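Local coordinates for protein vanadium-dependent bromoperoxidase (Corallina officinalis, PDB 1QHB) that catalyses the halogenation of organic substrates with bromide and hydrogen peroxide, using a bound vanadate ion, and assembles into a homododecamer, at residues P146-T151 with I211-G216; G234-Q239 with R324-W329; N341-L346 with A498-N503. All coordinates share one frame; numbering follows the deposited sequence.

Contact 1. Residues P146-T151 with I211-G216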
loop_
_atom_site.group_PDB
_atom_site.type_symbol
_atom_site.label_atom_id
_atom_site.label_comp_id
_atom_site.label_asym_id
_atom_site.label_seq_id
_atom_site.Cartn_x
_atom_site.Cartn_y
_atom_site.Cartn_z
ATOM N N PRO A 146 28.603 29.222 -8.078
ATOM C CA PRO A 146 29.055 29.786 -9.330
ATOM C C PRO A 146 30.556 30.076 -9.320
ATOM O O PRO A 146 31.033 30.665 -8.357
ATOM C CB PRO A 146 28.313 31.109 -9.448
ATOM C CG PRO A 146 27.150 31.059 -8.485
ATOM C CD PRO A 146 27.451 29.985 -7.481
ATOM N N ALA A 147 31.260 29.772 -10.417
ATOM C CA ALA A 147 32.672 30.145 -10.531
ATOM C C ALA A 147 32.891 31.623 -10.809
ATOM O O ALA A 147 32.015 32.320 -11.281
ATOM C CB ALA A 147 33.319 29.350 -11.665
ATOM N N PRO A 148 34.065 32.149 -10.444
ATOM C CA PRO A 148 34.457 33.528 -10.717
ATOM C C PRO A 148 34.298 33.850 -12.210
ATOM O O PRO A 148 34.558 32.959 -13.010
ATOM C CB PRO A 148 35.957 33.557 -10.384
ATOM C CG PRO A 148 36.139 32.456 -9.412
ATOM C CD PRO A 148 35.183 31.350 -9.835
ATOM N N VAL A 149 33.886 35.051 -12.583
ATOM C CA VAL A 149 33.744 35.421 -13.984
ATOM C C VAL A 149 35.036 36.065 -14.481
ATOM O O VAL A 149 35.868 36.567 -13.694
ATOM C CB VAL A 149 32.552 36.340 -14.308
ATOM C CG1 VAL A 149 31.236 35.594 -14.021
ATOM C CG2 VAL A 149 32.558 37.623 -13.506
ATOM N N LEU A 150 35.211 36.069 -15.803
ATOM C CA LEU A 150 36.413 36.518 -16.459
ATOM C C LEU A 150 36.790 37.944 -16.159
ATOM O O LEU A 150 37.985 38.278 -16.140
ATOM C CB LEU A 150 36.343 36.384 -17.979
ATOM C CG LEU A 150 36.573 35.053 -18.672
ATOM C CD1 LEU A 150 36.437 35.250 -20.183
ATOM C CD2 LEU A 150 37.935 34.478 -18.338
ATOM N N THR A 151 35.820 38.791 -15.875
ATOM C CA THR A 151 36.053 40.200 -15.601
ATOM C C THR A 151 36.092 40.485 -14.134
ATOM O O THR A 151 35.956 41.672 -13.751
ATOM C CB THR A 151 34.883 40.986 -16.259
ATOM O OG1 THR A 151 33.663 40.374 -15.762
ATOM C CG2 THR A 151 34.861 40.789 -17.796
ATOM N N ILE A 211 32.968 35.214 0.265
ATOM C CA ILE A 211 33.532 35.711 1.517
ATOM C C ILE A 211 34.348 34.591 2.099
ATOM O O ILE A 211 35.465 34.799 2.553
ATOM C CB ILE A 211 32.448 36.213 2.488
ATOM C CG1 ILE A 211 31.809 37.490 1.931
ATOM C CG2 ILE A 211 32.988 36.433 3.895
ATOM C CD1 ILE A 211 30.430 37.780 2.506
ATOM N N ARG A 212 33.844 33.357 2.081
ATOM C CA ARG A 212 34.611 32.260 2.683
ATOM C C ARG A 212 35.912 31.971 1.949
ATOM O O ARG A 212 36.891 31.571 2.586
ATOM C CB ARG A 212 33.694 31.030 2.762
ATOM C CG ARG A 212 34.319 29.950 3.640
ATOM C CD ARG A 212 33.510 28.664 3.689
ATOM N NE ARG A 212 34.319 27.628 4.347
ATOM C CZ ARG A 212 33.950 26.394 4.671
ATOM N NH1 ARG A 212 32.722 25.930 4.442
ATOM N NH2 ARG A 212 34.849 25.595 5.253
ATOM N N ARG A 213 36.019 32.124 0.635
ATOM C CA ARG A 213 37.310 31.799 0.005
ATOM C C ARG A 213 38.181 33.020 -0.299
ATOM O O ARG A 213 39.235 32.838 -0.910
ATOM C CB ARG A 213 37.084 30.984 -1.287
ATOM C CG ARG A 213 36.357 31.740 -2.373
ATOM C CD ARG A 213 36.111 30.829 -3.607
ATOM N NE ARG A 213 35.539 31.726 -4.623
ATOM C CZ ARG A 213 34.264 31.694 -4.977
ATOM N NH1 ARG A 213 33.434 30.792 -4.457
ATOM N NH2 ARG A 213 33.812 32.555 -5.870
ATOM N N ARG A 214 37.769 34.217 0.121
ATOM C CA ARG A 214 38.576 35.396 -0.188
ATOM C C ARG A 214 39.845 35.442 0.650
ATOM O O ARG A 214 39.767 35.143 1.830
ATOM C CB ARG A 214 37.783 36.686 0.007
ATOM C CG ARG A 214 38.618 37.875 -0.525
ATOM C CD ARG A 214 37.640 38.945 -0.975
ATOM N NE ARG A 214 38.343 40.125 -1.435
ATOM C CZ ARG A 214 37.738 41.067 -2.143
ATOM N NH1 ARG A 214 36.453 40.894 -2.429
ATOM N NH2 ARG A 214 38.442 42.119 -2.516
ATOM N N ARG A 215 40.993 35.764 0.047
ATOM C CA ARG A 215 42.229 35.716 0.811
ATOM C C ARG A 215 42.710 37.120 1.138
ATOM O O ARG A 215 42.477 38.032 0.367
ATOM C CB ARG A 215 43.338 34.927 0.103
ATOM C CG ARG A 215 43.010 33.461 -0.050
ATOM C CD ARG A 215 44.009 32.750 -0.908
ATOM N NE ARG A 215 43.764 32.851 -2.334
ATOM C CZ ARG A 215 44.712 32.492 -3.217
ATOM N NH1 ARG A 215 45.868 32.040 -2.755
ATOM N NH2 ARG A 215 44.461 32.598 -4.512
ATOM N N GLY A 216 43.473 37.250 2.224
ATOM C CA GLY A 216 44.007 38.564 2.565
ATOM C C GLY A 216 45.454 38.661 2.070
ATOM O O GLY A 216 45.966 38.009 1.174
HETATM O O HOH W 1 30.871 31.720 -5.996
#

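Contact 2. Residues G234-Q239 with R324-W329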
loop_
_atom_site.group_PDB
_atom_site.type_symbol
_atom_site.label_atom_id
_atom_site.label_comp_id
_atom_site.label_asym_id
_atom_site.label_seq_id
_atom_site.Cartn_x
_atom_site.Cartn_y
_atom_site.Cartn_z
ATOM N N GLY A 234 53.752 25.718 10.007
ATOM C CA GLY A 234 54.877 24.819 9.735
ATOM C C GLY A 234 55.256 24.818 8.269
ATOM O O GLY A 234 54.957 25.702 7.454
ATOM N N PRO A 235 56.049 23.817 7.919
ATOM C CA PRO A 235 56.542 23.660 6.567
ATOM C C PRO A 235 55.428 23.567 5.543
ATOM O O PRO A 235 54.308 23.155 5.842
ATOM C CB PRO A 235 57.399 22.415 6.597
ATOM C CG PRO A 235 57.639 22.136 8.040
ATOM C CD PRO A 235 56.481 22.709 8.799
ATOM N N TYR A 236 55.791 23.899 4.304
ATOM C CA TYR A 236 54.849 23.926 3.210
ATOM C C TYR A 236 54.284 22.527 2.984
ATOM O O TYR A 236 53.096 22.364 2.755
ATOM C CB TYR A 236 55.606 24.411 1.951
ATOM C CG TYR A 236 54.603 24.616 0.836
ATOM C CD1 TYR A 236 54.112 23.526 0.143
ATOM C CD2 TYR A 236 54.127 25.866 0.505
ATOM C CE1 TYR A 236 53.162 23.659 -0.844
ATOM C CE2 TYR A 236 53.181 26.009 -0.518
ATOM C CZ TYR A 236 52.693 24.915 -1.155
ATOM O OH TYR A 236 51.737 25.004 -2.137
ATOM N N LEU A 237 55.185 21.535 2.879
ATOM C CA LEU A 237 54.817 20.172 2.569
ATOM C C LEU A 237 54.416 19.365 3.801
ATOM O O LEU A 237 54.981 19.390 4.897
ATOM C CB LEU A 237 55.930 19.418 1.850
ATOM C CG LEU A 237 56.308 19.970 0.467
ATOM C CD1 LEU A 237 57.631 19.376 0.022
ATOM C CD2 LEU A 237 55.257 19.683 -0.592
ATOM N N SER A 238 53.315 18.634 3.577
ATOM C CA SER A 238 52.764 17.805 4.625
ATOM C C SER A 238 53.838 16.814 4.964
ATOM O O SER A 238 54.467 16.245 4.036
ATOM C CB SER A 238 51.514 17.076 4.056
ATOM O OG SER A 238 51.106 16.067 4.998
ATOM N N GLN A 239 53.954 16.400 6.230
ATOM C CA GLN A 239 54.912 15.360 6.571
ATOM C C GLN A 239 54.617 14.094 5.782
ATOM O O GLN A 239 55.490 13.281 5.462
ATOM C CB GLN A 239 54.806 14.989 8.082
ATOM C CG GLN A 239 55.154 16.164 9.008
ATOM C CD GLN A 239 56.613 16.585 8.776
ATOM O OE1 GLN A 239 57.543 15.808 9.033
ATOM N NE2 GLN A 239 56.721 17.791 8.237
ATOM N N ARG A 324 58.009 22.342 -9.243
ATOM C CA ARG A 324 57.827 21.475 -10.403
ATOM C C ARG A 324 57.648 20.049 -9.938
ATOM O O ARG A 324 56.807 19.311 -10.509
ATOM C CB ARG A 324 59.001 21.604 -11.387
ATOM C CG ARG A 324 58.756 20.919 -12.738
ATOM C CD ARG A 324 59.893 21.129 -13.747
ATOM N NE ARG A 324 60.105 22.566 -14.087
ATOM C CZ ARG A 324 59.342 23.244 -14.933
ATOM N NH1 ARG A 324 58.311 22.656 -15.548
ATOM N NH2 ARG A 324 59.576 24.528 -15.191
ATOM N N ASP A 325 58.426 19.581 -8.962
ATOM C CA ASP A 325 58.256 18.204 -8.513
ATOM C C ASP A 325 56.846 17.961 -7.960
ATOM O O ASP A 325 56.404 16.807 -8.015
ATOM C CB ASP A 325 59.289 17.840 -7.465
ATOM C CG ASP A 325 60.741 17.888 -7.951
ATOM O OD1 ASP A 325 60.995 17.810 -9.148
ATOM O OD2 ASP A 325 61.644 17.992 -7.075
ATOM N N LEU A 326 56.216 18.906 -7.272
ATOM C CA LEU A 326 54.866 18.695 -6.764
ATOM C C LEU A 326 53.953 18.625 -7.968
ATOM O O LEU A 326 53.111 17.735 -8.035
ATOM C CB LEU A 326 54.452 19.786 -5.756
ATOM C CG LEU A 326 53.123 19.549 -5.056
ATOM C CD1 LEU A 326 53.099 18.177 -4.371
ATOM C CD2 LEU A 326 52.762 20.673 -4.090
ATOM N N ALA A 327 54.133 19.442 -9.013
ATOM C CA ALA A 327 53.367 19.294 -10.260
ATOM C C ALA A 327 53.568 17.917 -10.848
ATOM O O ALA A 327 52.614 17.181 -11.238
ATOM C CB ALA A 327 53.822 20.358 -11.261
ATOM N N THR A 328 54.790 17.422 -10.932
ATOM C CA THR A 328 55.024 16.078 -11.476
ATOM C C THR A 328 54.298 15.021 -10.634
ATOM O O THR A 328 53.805 13.993 -11.136
ATOM C CB THR A 328 56.527 15.692 -11.494
ATOM O OG1 THR A 328 57.185 16.693 -12.294
ATOM C CG2 THR A 328 56.816 14.307 -12.078
ATOM N N TRP A 329 54.328 15.153 -9.313
ATOM C CA TRP A 329 53.647 14.207 -8.429
ATOM C C TRP A 329 52.152 14.089 -8.794
ATOM O O TRP A 329 51.630 12.958 -8.924
ATOM C CB TRP A 329 53.813 14.714 -6.978
ATOM C CG TRP A 329 53.693 13.626 -5.945
ATOM C CD1 TRP A 329 54.717 12.996 -5.306
ATOM C CD2 TRP A 329 52.489 13.022 -5.449
ATOM N NE1 TRP A 329 54.227 12.032 -4.441
ATOM C CE2 TRP A 329 52.863 12.034 -4.517
ATOM C CE3 TRP A 329 51.138 13.204 -5.753
ATOM C CZ2 TRP A 329 51.952 11.243 -3.826
ATOM C CZ3 TRP A 329 50.204 12.426 -5.081
ATOM C CH2 TRP A 329 50.611 11.458 -4.120
#

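Contact 3. Residues N341-L346 with A498-N503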
loop_
_atom_site.group_PDB
_atom_site.type_symbol
_atom_site.label_atom_id
_atom_site.label_comp_id
_atom_site.label_asym_id
_atom_site.label_seq_id
_atom_site.Cartn_x
_atom_site.Cartn_y
_atom_site.Cartn_z
ATOM N N ASN A 341 48.674 6.482 1.129
ATOM C CA ASN A 341 50.058 6.489 1.648
ATOM C C ASN A 341 50.086 7.128 3.032
ATOM O O ASN A 341 50.855 6.620 3.827
ATOM C CB ASN A 341 51.021 7.264 0.742
ATOM C CG ASN A 341 51.206 6.574 -0.600
ATOM O OD1 ASN A 341 51.878 7.176 -1.461
ATOM N ND2 ASN A 341 50.618 5.406 -0.806
ATOM N N ALA A 342 49.279 8.161 3.240
ATOM C CA ALA A 342 49.201 8.805 4.553
ATOM C C ALA A 342 48.671 7.816 5.575
ATOM O O ALA A 342 49.243 7.593 6.639
ATOM C CB ALA A 342 48.272 10.000 4.506
ATOM N N CYS A 343 47.612 7.105 5.161
ATOM C CA CYS A 343 47.073 6.060 5.999
ATOM C C CYS A 343 48.041 4.978 6.388
ATOM O O CYS A 343 48.080 4.633 7.561
ATOM C CB CYS A 343 45.848 5.426 5.305
ATOM S SG CYS A 343 44.815 4.332 6.319
ATOM N N LEU A 344 48.847 4.508 5.452
ATOM C CA LEU A 344 49.864 3.503 5.740
ATOM C C LEU A 344 50.925 3.998 6.721
ATOM O O LEU A 344 51.321 3.223 7.581
ATOM C CB LEU A 344 50.492 3.039 4.438
ATOM C CG LEU A 344 49.627 2.267 3.437
ATOM C CD1 LEU A 344 50.388 2.163 2.116
ATOM C CD2 LEU A 344 49.321 0.868 3.944
ATOM N N ILE A 345 51.329 5.259 6.657
ATOM C CA ILE A 345 52.281 5.828 7.613
ATOM C C ILE A 345 51.642 5.814 9.009
ATOM O O ILE A 345 52.299 5.490 10.001
ATOM C CB ILE A 345 52.632 7.259 7.177
ATOM C CG1 ILE A 345 53.525 7.200 5.910
ATOM C CG2 ILE A 345 53.428 7.998 8.255
ATOM C CD1 ILE A 345 53.762 8.555 5.245
ATOM N N LEU A 346 50.382 6.258 9.094
ATOM C CA LEU A 346 49.666 6.358 10.354
ATOM C C LEU A 346 49.530 4.971 10.941
ATOM O O LEU A 346 49.780 4.800 12.141
ATOM C CB LEU A 346 48.283 7.011 10.215
ATOM C CG LEU A 346 48.228 8.458 9.733
ATOM C CD1 LEU A 346 46.838 8.923 9.367
ATOM C CD2 LEU A 346 48.789 9.387 10.807
ATOM N N ALA A 498 38.086 11.190 10.508
ATOM C CA ALA A 498 37.058 10.549 11.269
ATOM C C ALA A 498 37.619 9.267 11.904
ATOM O O ALA A 498 37.242 8.932 13.028
ATOM C CB ALA A 498 35.868 10.104 10.397
ATOM N N PHE A 499 38.402 8.514 11.142
ATOM C CA PHE A 499 38.784 7.201 11.629
ATOM C C PHE A 499 39.936 7.205 12.619
ATOM O O PHE A 499 40.037 6.278 13.438
ATOM C CB PHE A 499 39.179 6.378 10.385
ATOM C CG PHE A 499 38.723 4.961 10.530
ATOM C CD1 PHE A 499 39.430 4.075 11.312
ATOM C CD2 PHE A 499 37.582 4.549 9.904
ATOM C CE1 PHE A 499 38.992 2.764 11.439
ATOM C CE2 PHE A 499 37.109 3.267 10.055
ATOM C CZ PHE A 499 37.827 2.376 10.814
ATOM N N PHE A 500 40.835 8.157 12.480
ATOM C CA PHE A 500 42.034 8.222 13.326
ATOM C C PHE A 500 41.825 9.267 14.420
ATOM O O PHE A 500 40.832 10.017 14.334
ATOM C CB PHE A 500 43.339 8.588 12.595
ATOM C CG PHE A 500 43.937 7.419 11.867
ATOM C CD1 PHE A 500 44.815 6.540 12.461
ATOM C CD2 PHE A 500 43.595 7.211 10.527
ATOM C CE1 PHE A 500 45.320 5.462 11.758
ATOM C CE2 PHE A 500 44.081 6.122 9.842
ATOM C CZ PHE A 500 44.969 5.241 10.440
ATOM N N ASP A 501 42.641 9.271 15.461
ATOM C CA ASP A 501 42.497 10.284 16.532
ATOM C C ASP A 501 43.115 11.522 15.914
ATOM O O ASP A 501 44.385 11.677 15.978
ATOM C CB ASP A 501 43.269 9.836 17.777
ATOM C CG ASP A 501 43.090 10.706 18.986
ATOM O OD1 ASP A 501 42.444 11.765 18.918
ATOM O OD2 ASP A 501 43.580 10.375 20.089
ATOM N N ALA A 502 42.373 12.338 15.206
ATOM C CA ALA A 502 42.912 13.440 14.419
ATOM C C ALA A 502 43.684 14.510 15.148
ATOM O O ALA A 502 44.511 15.209 14.509
ATOM C CB ALA A 502 41.750 14.066 13.653
ATOM N N ASN A 503 43.410 14.740 16.421
ATOM C CA ASN A 503 44.120 15.768 17.181
ATOM C C ASN A 503 45.371 15.243 17.874
ATOM O O ASN A 503 46.003 15.979 18.632
ATOM C CB ASN A 503 43.190 16.402 18.242
ATOM C CG ASN A 503 42.120 17.172 17.517
ATOM O OD1 ASN A 503 42.296 17.977 16.634
ATOM N ND2 ASN A 503 40.862 16.977 17.759
#

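Contact 1. Residues P146-T151 with I211-G216
A water-bridged arginine ties helix 208-213 to the proline-containing loop that leads into helix 153-167, and Arg213 does the reaching. Its guanidinium approaches Pro146 and Pro148 obliquely, with NH2 4.2 Å from Pro146 O and also 4.2 Å from Pro148 CG. At that separation the arginine and the Pro146 carbonyl are joined through water 1 instead of directly. The water donates to Pro146 O at 2.6 Å and accepts from Arg213 NH2 at 3.1 Å, lying at the edge of the guanidinium and in its plane. The backbones stay well apart, Pro148 CA and Arg213 CA being 11.2 Å from each other, a gap spanned by the length of the arginine. Its CG sits between the backbone N and the carbonyl carbon (chi1 65°), and from there the chain runs fully extended to NE, which carries the charged end across to the loop. That end has two carboxylate partners: NE forms a salt bridge with Glu154 of helix 153-167 and NH1 another with Glu558 of helix 553-574. Two carboxylates would be expected to stabilise the cation and limit its rotation. The Pro148 ring, beside NH2, also packs on Glu154, Glu158 and Ser554, so both proline and arginine lie against helices 153-167 and 553-574. With little surface buried directly between the segments, this is a buried, water-mediated arginine link between a loop and a helix, set within the mainly helical fold of the vanadium-dependent haloperoxidases.

Contact 2. Residues G234-Q239 with R324-W329
Leu326 CD2 makes the nearest approaches of helix 323-332 to the loop 234-239, and it meets two side chains there. It lies 4.4 Å from Tyr236 CE1, approaching the phenol ring obliquely, and Leu237 CD2 is also 4.4 Å from this methyl. The second methyl of the leucine follows close behind, Leu326 CD1 being 4.6 Å from Leu237 CD2. These are loose van der Waals contacts between apolar groups, and the summed buried surface is modest at 81 Å². The backbones come nearest at Leu237 and Leu326, whose CA atoms are 9.4 Å apart. Each of the three side chains leaves its backbone toward the other segment. Leu326 has CG anti to its backbone nitrogen (chi1 -173°), a rotation that carries its branched end out from the helix to the loop.

The contact joins a long irregular connection, which runs between helix 208-213 and strand 251-253, to a short helix, and helix 530-548 packs against both within the mainly helical haloperoxidase fold. That helix also carries Arg545 of the vanadate-binding site, and the side chain of Leu326 comes within about 9 Å of those of Arg545 and His485. Met547 of the same helix packs against Tyr236 and Leu326 alike, while Ile543 adds to the packing on the tyrosine. The phenol is held at its far end as well, because Tyr236 OH hydrogen-bonds to Phe224 O, a partner for a buried hydroxyl. Along the loop backbone, Asn540 bonds to both Tyr236 O and Ser238 N, flanking Leu237 and fixing the chain on either side of it.

Contact 3. Residues N341-L346 with A498-N503
Cys343 and Leu346, one helical turn apart, grip the Phe500 ring at its edge and over one face. The contact packs helix 337-349 against the chain just beyond helix 484-499, two elements of the mainly helical haloperoxidase fold, and Phe500 is the first residue to leave helical geometry there. At Cys343 the sulfur makes a sulfur-aromatic contact: SG is 4.0 Å from Phe500 CE2 and lies near the ring plane, the line to it from the ring centroid making 83° with the normal. Its position anti to the backbone N (chi1 -168°) places it at the rim. Three residues on, Leu346 leaves the helix toward the ring and lies across one face. Its CB is 3.7 Å from Phe500 CE1, while CD1 lies over the same face, nearer the CD2-CE2 side. The backbones are closest at this point, with Leu346 CA and Phe500 CA 8.4 Å apart.

Phe353 also meets the Phe500 ring, and Leu346 packs in addition on Phe240, Val351 and Val530. The neighbouring Asp501 forms a salt bridge with Arg44 of a neighbouring subunit, so this buried packing lies next to an assembly interface. Leu346 CD1 makes a CH-pi contact with Phe500, 4.0 Å from the ring centroid and only 14° off its normal.

In the fold
The three contacts follow one another along the chain without touching. Contacts 2 and 3 are the nearer neighbours, with centres 19 Å and nearest atoms about 5 Å apart; their helices 323-332 and 337-349 are consecutive, and helix 530-548 packs against both. Contact 1 is more remote, its centre 25 Å from that of contact 2 and 32 Å from that of contact 3. Two contacts approach the vanadate-binding site, which includes Arg545, His485 and His551: the side chain of Leu326 is about 9 Å from those of Arg545 and His485, and that of Pro148 about 11 Å from that of His551. Contact 3 lies away from the vanadate and calcium sites.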